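Local structure of arabinose metabolism transcriptional repressor (Bacillus subtilis, 5D4S) at residues 46-50 against 51-55; 69-73 against 74-78. The protein probably represses transcription of arabinose-utilisation genes by binding their operator DNA through a winged helix-turn-helix domain of the GntR family. All blocks are in the same frame, centred on the assembly; numbering follows the deposited sequence.

How the interactions relate
Interaction 1 (46-50 against 51-55) and interaction 2 (69-73 against 74-78) sit at opposite kinds of helix end. The first starts helix 50-57, the first helix of the helix-turn-helix, and meets the operator backbone. The second stops helix 61-74 and turns the chain into the wing strand 77-80. Polar side chains close the start in interaction 1; backbone bonds around a glycine close the end in interaction 2. Both are partly buried. Ile47 and Leu53 face the core in the first, Leu71 and Leu77 in the second, where Ser73, Gln74 and Gly75 are exposed. The centres of interactions 1 and 2 lie about 15 Å apart, yet the two touch where Ile47 packs on Leu77.

Interaction 1 (46-50 against 51-55); sequences KIPTE and NELMQ. With nucleotides of chain C.
A capping box formed by Thr49 and Glu52 opens helix 50-57, and the same helix start holds a DNA phosphate. Thr49 is the N-cap. Its OG1 accepts from Glu52 N at 3.1 Å, with an angle of 160° at the hydrogen. In return Thr49 N donates to Glu52 OE1 at 3.0 Å, meeting the carboxylate from above its plane. Thr49 OG1 stands between its own backbone N and carbonyl carbon (chi1 68°), which turns it to the first helical turn. Glu52 CG lies beside its backbone N, and the extended chain carries the carboxylate back over Thr49. Leu53 N then bonds to Thr49 O at 2.9 Å and begins the i to i+4 bonding of the helix, which Met54 N to Glu50 O continues. Replacing Glu52 by an alanine would probably leave Thr49 N without its carboxylate acceptor and reduce the box to the single bond from the backbone N to Thr49 OG1.

On the inner side, Pro48 CB reaches Leu53 CD2 at 3.8 Å. Ile47 CD1 meets the other branch, Leu53 CD1, at 4.1 Å; in both pairs the side chains cross at about a right angle. Trp35 of helix 24-35 and Ile64 and Ile68 of helix 61-74 also touch Leu53.

On the DNA side, Glu50 N points almost straight at OP2 of DT8 of chain C, at 2.8 Å and 177°. Thr49 CG2 lies near O5' of DT7 of chain C at 3.6 Å. The Glu50 carboxylate makes salt bridges with Arg61 and Arg65. These probably offset its negative charge beside the DNA backbone. The N-terminal end of the helix would itself favour the phosphate, and a bond from a backbone N to a phosphate oxygen does not itself read the base.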
ATOM      1  N   LYS B  46       4.005 -19.762  -3.355  1.00 41.84           N
ATOM      2  CA  LYS B  46       4.804 -18.554  -3.207  1.00 44.02           C
ATOM      3  C   LYS B  46       4.921 -17.827  -4.537  1.00 41.81           C
ATOM      4  O   LYS B  46       5.138 -18.464  -5.575  1.00 33.74           O
ATOM      5  CB  LYS B  46       6.188 -18.924  -2.670  1.00 48.15           C
ATOM      6  CG  LYS B  46       7.115 -17.767  -2.397  1.00 46.61           C
ATOM      7  CD  LYS B  46       8.525 -18.290  -2.111  1.00 54.76           C
ATOM      8  CE  LYS B  46       9.563 -17.178  -2.198  1.00 58.48           C
ATOM      9  NZ  LYS B  46       9.803 -16.707  -3.592  1.00 48.90           N
ATOM     10  N   ILE B  47       4.758 -16.507  -4.516  1.00 36.68           N
ATOM     11  CA  ILE B  47       5.032 -15.697  -5.692  1.00 36.00           C
ATOM     12  C   ILE B  47       6.518 -15.374  -5.681  1.00 35.01           C
ATOM     13  O   ILE B  47       7.183 -15.621  -4.672  1.00 35.36           O
ATOM     14  CB  ILE B  47       4.188 -14.396  -5.720  1.00 34.91           C
ATOM     15  CG1 ILE B  47       4.621 -13.427  -4.610  1.00 31.19           C
ATOM     16  CG2 ILE B  47       2.704 -14.715  -5.636  1.00 41.45           C
ATOM     17  CD1 ILE B  47       4.009 -12.045  -4.770  1.00 31.49           C
ATOM     18  N   PRO B  48       7.056 -14.824  -6.788  1.00 34.97           N
ATOM     19  CA  PRO B  48       8.476 -14.463  -6.777  1.00 31.52           C
ATOM     20  C   PRO B  48       8.838 -13.490  -5.668  1.00 31.26           C
ATOM     21  O   PRO B  48       7.977 -12.750  -5.196  1.00 28.03           O
ATOM     22  CB  PRO B  48       8.682 -13.806  -8.139  1.00 35.75           C
ATOM     23  CG  PRO B  48       7.636 -14.392  -8.999  1.00 36.47           C
ATOM     24  CD  PRO B  48       6.447 -14.567  -8.110  1.00 37.09           C
ATOM     25  N   THR B  49      10.106 -13.485  -5.275  1.00 34.11           N
ATOM     26  CA  THR B  49      10.595 -12.555  -4.269  1.00 28.89           C
ATOM     27  C   THR B  49      10.497 -11.117  -4.746  1.00 31.34           C
ATOM     28  O   THR B  49      10.310 -10.861  -5.936  1.00 24.44           O
ATOM     29  CB  THR B  49      12.042 -12.828  -3.919  1.00 29.71           C
ATOM     30  OG1 THR B  49      12.858 -12.512  -5.056  1.00 30.82           O
ATOM     31  CG2 THR B  49      12.233 -14.301  -3.555  1.00 30.30           C
ATOM     32  N   GLU B  50      10.637 -10.181  -3.816  1.00 25.77           N
ATOM     33  CA  GLU B  50      10.557  -8.771  -4.158  1.00 27.39           C
ATOM     34  C   GLU B  50      11.673  -8.417  -5.122  1.00 30.16           C
ATOM     35  O   GLU B  50      11.460  -7.651  -6.034  1.00 25.01           O
ATOM     36  CB  GLU B  50      10.610  -7.893  -2.893  1.00 27.61           C
ATOM     37  CG  GLU B  50       9.299  -7.927  -2.116  1.00 29.68           C
ATOM     38  CD  GLU B  50       9.390  -7.257  -0.736  1.00 33.76           C
ATOM     39  OE1 GLU B  50      10.418  -6.617  -0.427  1.00 32.93           O
ATOM     40  OE2 GLU B  50       8.427  -7.390   0.045  1.00 28.83           O
ATOM     41  N   ASN B  51      12.855  -8.996  -4.951  1.00 26.64           N
ATOM     42  CA  ASN B  51      13.956  -8.681  -5.859  1.00 27.91           C
ATOM     43  C   ASN B  51      13.761  -9.251  -7.278  1.00 26.68           C
ATOM     44  O   ASN B  51      14.141  -8.617  -8.277  1.00 33.01           O
ATOM     45  CB  ASN B  51      15.277  -9.173  -5.281  1.00 34.61           C
ATOM     46  CG  ASN B  51      15.916  -8.136  -4.389  1.00 55.46           C
ATOM     47  OD1 ASN B  51      16.875  -7.470  -4.780  1.00 68.23           O
ATOM     48  ND2 ASN B  51      15.359  -7.958  -3.197  1.00 49.56           N
ATOM     49  N   GLU B  52      13.172 -10.439  -7.345  1.00 31.87           N
ATOM     50  CA  GLU B  52      12.821 -11.046  -8.623  1.00 30.23           C
ATOM     51  C   GLU B  52      11.776 -10.177  -9.316  1.00 33.46           C
ATOM     52  O   GLU B  52      11.866  -9.930 -10.517  1.00 33.55           O
ATOM     53  CB  GLU B  52      12.303 -12.464  -8.431  1.00 25.81           C
ATOM     54  CG  GLU B  52      13.422 -13.436  -8.042  1.00 24.85           C
ATOM     55  CD  GLU B  52      12.923 -14.801  -7.684  1.00 31.53           C
ATOM     56  OE1 GLU B  52      11.723 -14.936  -7.370  1.00 34.77           O
ATOM     57  OE2 GLU B  52      13.730 -15.749  -7.730  1.00 46.93           O
ATOM     58  N   LEU B  53      10.795  -9.711  -8.554  1.00 23.85           N
ATOM     59  CA  LEU B  53       9.746  -8.858  -9.119  1.00 30.21           C
ATOM     60  C   LEU B  53      10.307  -7.514  -9.593  1.00 29.41           C
ATOM     61  O   LEU B  53       9.910  -7.011 -10.650  1.00 34.06           O
ATOM     62  CB  LEU B  53       8.622  -8.641  -8.106  1.00 30.11           C
ATOM     63  CG  LEU B  53       7.825  -9.914  -7.803  1.00 33.66           C
ATOM     64  CD1 LEU B  53       6.829  -9.689  -6.685  1.00 34.74           C
ATOM     65  CD2 LEU B  53       7.127 -10.440  -9.050  1.00 38.71           C
ATOM     66  N   MET B  54      11.223  -6.941  -8.814  1.00 31.64           N
ATOM     67  CA  MET B  54      11.909  -5.699  -9.189  1.00 33.68           C
ATOM     68  C   MET B  54      12.575  -5.842 -10.539  1.00 32.15           C
ATOM     69  O   MET B  54      12.421  -4.995 -11.425  1.00 27.75           O
ATOM     70  CB  MET B  54      12.976  -5.323  -8.162  1.00 32.77           C
ATOM     71  CG  MET B  54      12.451  -4.915  -6.821  1.00 31.85           C
ATOM     72  SD  MET B  54      13.815  -4.808  -5.651  1.00 34.61           S
ATOM     73  CE  MET B  54      14.841  -3.605  -6.473  1.00 33.25           C
ATOM     74  N   GLN B  55      13.337  -6.921 -10.683  1.00 32.68           N
ATOM     75  CA  GLN B  55      14.082  -7.133 -11.919  1.00 36.70           C
ATOM     76  C   GLN B  55      13.168  -7.493 -13.082  1.00 33.65           C
ATOM     77  O   GLN B  55      13.431  -7.136 -14.228  1.00 34.63           O
ATOM     78  CB  GLN B  55      15.145  -8.216 -11.711  1.00 41.56           C
ATOM     79  CG  GLN B  55      16.268  -7.767 -10.785  1.00 59.53           C
ATOM     80  CD  GLN B  55      16.961  -8.922 -10.077  1.00 78.42           C
ATOM     81  OE1 GLN B  55      16.699 -10.093 -10.364  1.00 88.63           O
ATOM     82  NE2 GLN B  55      17.855  -8.595  -9.146  1.00 79.36           N
TER
ATOM     83  P    DT C   8      10.221 -11.786  -0.347  1.00 27.55           P
ATOM     84  OP1  DT C   8       9.059 -12.456  -0.968  1.00 26.35           O
ATOM     85  OP2  DT C   8      11.164 -10.967  -1.163  1.00 26.63           O
ATOM     86  O5'  DT C   8       9.743 -11.024   0.969  1.00 28.34           O
ATOM     87  C5'  DT C   8       8.898 -11.716   1.891  1.00 22.80           C
ATOM     88  C4'  DT C   8       8.774 -10.981   3.210  1.00 27.20           C
ATOM     89  O4'  DT C   8      10.099 -10.706   3.741  1.00 28.47           O
ATOM     90  C3'  DT C   8       8.049  -9.627   3.147  1.00 26.05           C
ATOM     91  O3'  DT C   8       7.241  -9.485   4.301  1.00 30.10           O
ATOM     92  C2'  DT C   8       9.204  -8.634   3.152  1.00 25.07           C
ATOM     93  C1'  DT C   8      10.192  -9.347   4.065  1.00 27.81           C
ATOM     94  N1   DT C   8      11.601  -8.898   3.896  1.00 23.09           N
ATOM     95  C2   DT C   8      12.310  -8.537   5.012  1.00 26.31           C
ATOM     96  O2   DT C   8      11.864  -8.606   6.137  1.00 32.75           O
ATOM     97  N3   DT C   8      13.576  -8.124   4.769  1.00 27.58           N
ATOM     98  C4   DT C   8      14.195  -8.008   3.551  1.00 27.51           C
ATOM     99  O4   DT C   8      15.358  -7.616   3.449  1.00 30.48           O
ATOM    100  C5   DT C   8      13.391  -8.381   2.414  1.00 32.29           C
ATOM    101  C7   DT C   8      13.954  -8.284   1.027  1.00 28.51           C
ATOM    102  C6   DT C   8      12.141  -8.802   2.641  1.00 25.74           C
ATOM    103  P    DT C   7      15.678 -15.221  -1.784  1.00 40.17           P
ATOM    104  OP1  DT C   7      15.016 -16.354  -2.472  1.00 37.20           O
ATOM    105  OP2  DT C   7      16.404 -14.171  -2.536  1.00 35.77           O
ATOM    106  O5'  DT C   7      14.619 -14.477  -0.879  1.00 30.92           O
ATOM    107  C5'  DT C   7      13.784 -15.192   0.003  1.00 27.09           C
ATOM    108  C4'  DT C   7      13.055 -14.218   0.920  1.00 25.73           C
ATOM    109  O4'  DT C   7      13.943 -13.719   1.945  1.00 26.62           O
ATOM    110  C3'  DT C   7      12.489 -12.974   0.205  1.00 25.42           C
ATOM    111  O3'  DT C   7      11.082 -13.023   0.237  1.00 28.00           O
ATOM    112  C2'  DT C   7      13.020 -11.766   1.016  1.00 26.64           C
ATOM    113  C1'  DT C   7      13.544 -12.410   2.292  1.00 26.32           C
ATOM    114  N1   DT C   7      14.698 -11.701   2.891  1.00 31.99           N
ATOM    115  C2   DT C   7      14.638 -11.356   4.220  1.00 31.07           C
ATOM    116  O2   DT C   7      13.686 -11.603   4.938  1.00 31.33           O
ATOM    117  N3   DT C   7      15.736 -10.740   4.697  1.00 30.67           N
ATOM    118  C4   DT C   7      16.868 -10.396   4.028  1.00 32.86           C
ATOM    119  O4   DT C   7      17.797  -9.816   4.594  1.00 36.49           O
ATOM    120  C5   DT C   7      16.894 -10.768   2.630  1.00 32.59           C
ATOM    121  C7   DT C   7      18.094 -10.448   1.786  1.00 34.35           C
ATOM    122  C6   DT C   7      15.810 -11.406   2.126  1.00 28.62           C
TER

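Interaction 2 (69-73 against 74-78); sequences GDLVS and QGLLY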
ATOM      1  N   GLY B  69       1.414  -4.762  -1.226  1.00 28.53           N
ATOM      2  CA  GLY B  69       0.718  -4.282  -0.046  1.00 32.16           C
ATOM      3  C   GLY B  69      -0.758  -4.070  -0.327  1.00 31.12           C
ATOM      4  O   GLY B  69      -1.610  -4.440   0.485  1.00 32.23           O
ATOM      5  N   ASP B  70      -1.075  -3.491  -1.483  1.00 26.50           N
ATOM      6  CA  ASP B  70      -2.478  -3.336  -1.834  1.00 31.48           C
ATOM      7  C   ASP B  70      -3.142  -4.702  -1.968  1.00 34.98           C
ATOM      8  O   ASP B  70      -4.271  -4.902  -1.510  1.00 38.95           O
ATOM      9  CB  ASP B  70      -2.653  -2.571  -3.148  1.00 28.49           C
ATOM     10  CG  ASP B  70      -2.376  -1.087  -3.020  1.00 36.57           C
ATOM     11  OD1 ASP B  70      -1.931  -0.628  -1.939  1.00 33.86           O
ATOM     12  OD2 ASP B  70      -2.618  -0.376  -4.027  1.00 37.25           O
ATOM     13  N   LEU B  71      -2.460  -5.638  -2.625  1.00 28.09           N
ATOM     14  CA  LEU B  71      -3.073  -6.955  -2.845  1.00 28.02           C
ATOM     15  C   LEU B  71      -3.274  -7.755  -1.543  1.00 34.58           C
ATOM     16  O   LEU B  71      -4.252  -8.486  -1.411  1.00 33.85           O
ATOM     17  CB  LEU B  71      -2.239  -7.761  -3.852  1.00 34.57           C
ATOM     18  CG  LEU B  71      -2.254  -7.232  -5.290  1.00 34.36           C
ATOM     19  CD1 LEU B  71      -1.298  -8.012  -6.193  1.00 33.92           C
ATOM     20  CD2 LEU B  71      -3.669  -7.259  -5.870  1.00 39.27           C
ATOM     21  N   VAL B  72      -2.355  -7.613  -0.588  1.00 34.55           N
ATOM     22  CA  VAL B  72      -2.514  -8.213   0.740  1.00 33.11           C
ATOM     23  C   VAL B  72      -3.723  -7.580   1.410  1.00 38.04           C
ATOM     24  O   VAL B  72      -4.589  -8.270   1.952  1.00 35.00           O
ATOM     25  CB  VAL B  72      -1.249  -8.019   1.604  1.00 31.28           C
ATOM     26  CG1 VAL B  72      -1.498  -8.399   3.076  1.00 34.61           C
ATOM     27  CG2 VAL B  72      -0.105  -8.835   1.018  1.00 29.99           C
ATOM     28  N   SER B  73      -3.785  -6.256   1.337  1.00 36.81           N
ATOM     29  CA  SER B  73      -4.932  -5.516   1.845  1.00 45.72           C
ATOM     30  C   SER B  73      -6.254  -6.001   1.233  1.00 46.93           C
ATOM     31  O   SER B  73      -7.292  -5.960   1.882  1.00 50.45           O
ATOM     32  CB  SER B  73      -4.747  -4.022   1.581  1.00 49.15           C
ATOM     33  OG  SER B  73      -5.942  -3.313   1.835  1.00 59.59           O
ATOM     34  N   GLN B  74      -6.218  -6.468  -0.011  1.00 44.87           N
ATOM     35  CA  GLN B  74      -7.423  -7.003  -0.649  1.00 45.29           C
ATOM     36  C   GLN B  74      -7.716  -8.437  -0.229  1.00 44.79           C
ATOM     37  O   GLN B  74      -8.800  -8.952  -0.485  1.00 47.48           O
ATOM     38  CB  GLN B  74      -7.302  -6.960  -2.169  1.00 49.34           C
ATOM     39  CG  GLN B  74      -7.315  -5.582  -2.777  1.00 50.35           C
ATOM     40  CD  GLN B  74      -7.081  -5.635  -4.271  1.00 51.17           C
ATOM     41  OE1 GLN B  74      -7.451  -6.607  -4.930  1.00 51.81           O
ATOM     42  NE2 GLN B  74      -6.450  -4.598  -4.811  1.00 51.30           N
ATOM     43  N   GLY B  75      -6.740  -9.088   0.390  1.00 45.59           N
ATOM     44  CA  GLY B  75      -6.904 -10.473   0.796  1.00 47.79           C
ATOM     45  C   GLY B  75      -6.565 -11.451  -0.311  1.00 44.18           C
ATOM     46  O   GLY B  75      -6.928 -12.622  -0.243  1.00 47.87           O
ATOM     47  N   LEU B  76      -5.864 -10.967  -1.332  1.00 44.24           N
ATOM     48  CA  LEU B  76      -5.445 -11.799  -2.456  1.00 45.63           C
ATOM     49  C   LEU B  76      -4.119 -12.510  -2.167  1.00 46.04           C
ATOM     50  O   LEU B  76      -3.863 -13.600  -2.676  1.00 42.38           O
ATOM     51  CB  LEU B  76      -5.316 -10.948  -3.717  1.00 45.95           C
ATOM     52  CG  LEU B  76      -5.819 -11.533  -5.036  1.00 55.52           C
ATOM     53  CD1 LEU B  76      -7.304 -11.860  -4.970  1.00 52.78           C
ATOM     54  CD2 LEU B  76      -5.543 -10.565  -6.177  1.00 59.95           C
ATOM     55  N   LEU B  77      -3.273 -11.873  -1.360  1.00 36.78           N
ATOM     56  CA  LEU B  77      -1.959 -12.410  -0.999  1.00 36.74           C
ATOM     57  C   LEU B  77      -1.725 -12.289   0.495  1.00 36.97           C
ATOM     58  O   LEU B  77      -2.367 -11.482   1.161  1.00 40.36           O
ATOM     59  CB  LEU B  77      -0.833 -11.663  -1.709  1.00 33.14           C
ATOM     60  CG  LEU B  77      -0.775 -11.482  -3.222  1.00 35.54           C
ATOM     61  CD1 LEU B  77       0.335 -10.498  -3.525  1.00 28.85           C
ATOM     62  CD2 LEU B  77      -0.498 -12.816  -3.885  1.00 32.05           C
ATOM     63  N   TYR B  78      -0.780 -13.063   1.018  1.00 33.98           N
ATOM     64  CA  TYR B  78      -0.324 -12.853   2.394  1.00 40.30           C
ATOM     65  C   TYR B  78       1.189 -13.012   2.478  1.00 41.48           C
ATOM     66  O   TYR B  78       1.783 -13.729   1.682  1.00 41.51           O
ATOM     67  CB  TYR B  78      -1.021 -13.804   3.377  1.00 40.12           C
ATOM     68  CG  TYR B  78      -0.704 -15.277   3.215  1.00 41.50           C
ATOM     69  CD1 TYR B  78      -1.464 -16.081   2.380  1.00 42.39           C
ATOM     70  CD2 TYR B  78       0.333 -15.873   3.930  1.00 42.51           C
ATOM     71  CE1 TYR B  78      -1.190 -17.432   2.236  1.00 42.53           C
ATOM     72  CE2 TYR B  78       0.610 -17.228   3.794  1.00 40.53           C
ATOM     73  CZ  TYR B  78      -0.157 -17.997   2.948  1.00 42.73           C
ATOM     74  OH  TYR B  78       0.105 -19.342   2.798  1.00 43.09           O
TER
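Leu71 CG lies beside its own backbone N and anti to the carbonyl carbon (chi1 -69°), and Leu77 CG takes the same setting (chi1 -54°). These settings turn both side chains to the same side of the end of helix 61-74, where Leu77 CD1 comes to 3.8 Å from Leu71 CB, the side chains slanting across each other. Leu71 CD2 touches Leu76 CD2, also at 3.8 Å. Val72 CG2 rests against Leu77 CB at 4.0 Å.

The chain leaves the helix through a Schellman motif. Leu76 N reaches back to Leu71 O at 3.0 Å. Inside that loop Gly75 N bonds to Val72 O at 2.8 Å, from well above the carbonyl plane. Gln74 N donates to Asp70 O at 2.9 Å and makes a second, weak bond to Leu71 O. Gly75 has a positive phi of 86°; a side chain there would press on the carbonyl oxygen of Gln74. Past the turn, Leu77 O accepts a CA-H...O contact from Val72 CA at 3.3 Å, which lays the first strand residue against the last helical turn.

Around this turn, Ile32 of helix 24-35 packs on Leu71, Ser33 of that helix touches Leu76, and Ile36 reaches both Leu76 and Leu77. Asp70 forms a salt bridge with Lys29 of the same helix, and Ser73 packs on Ser73 of the second subunit. Tyr78 continues strand 77-80 into the wing, where its backbone pairs with Phe86 of strand 84-87.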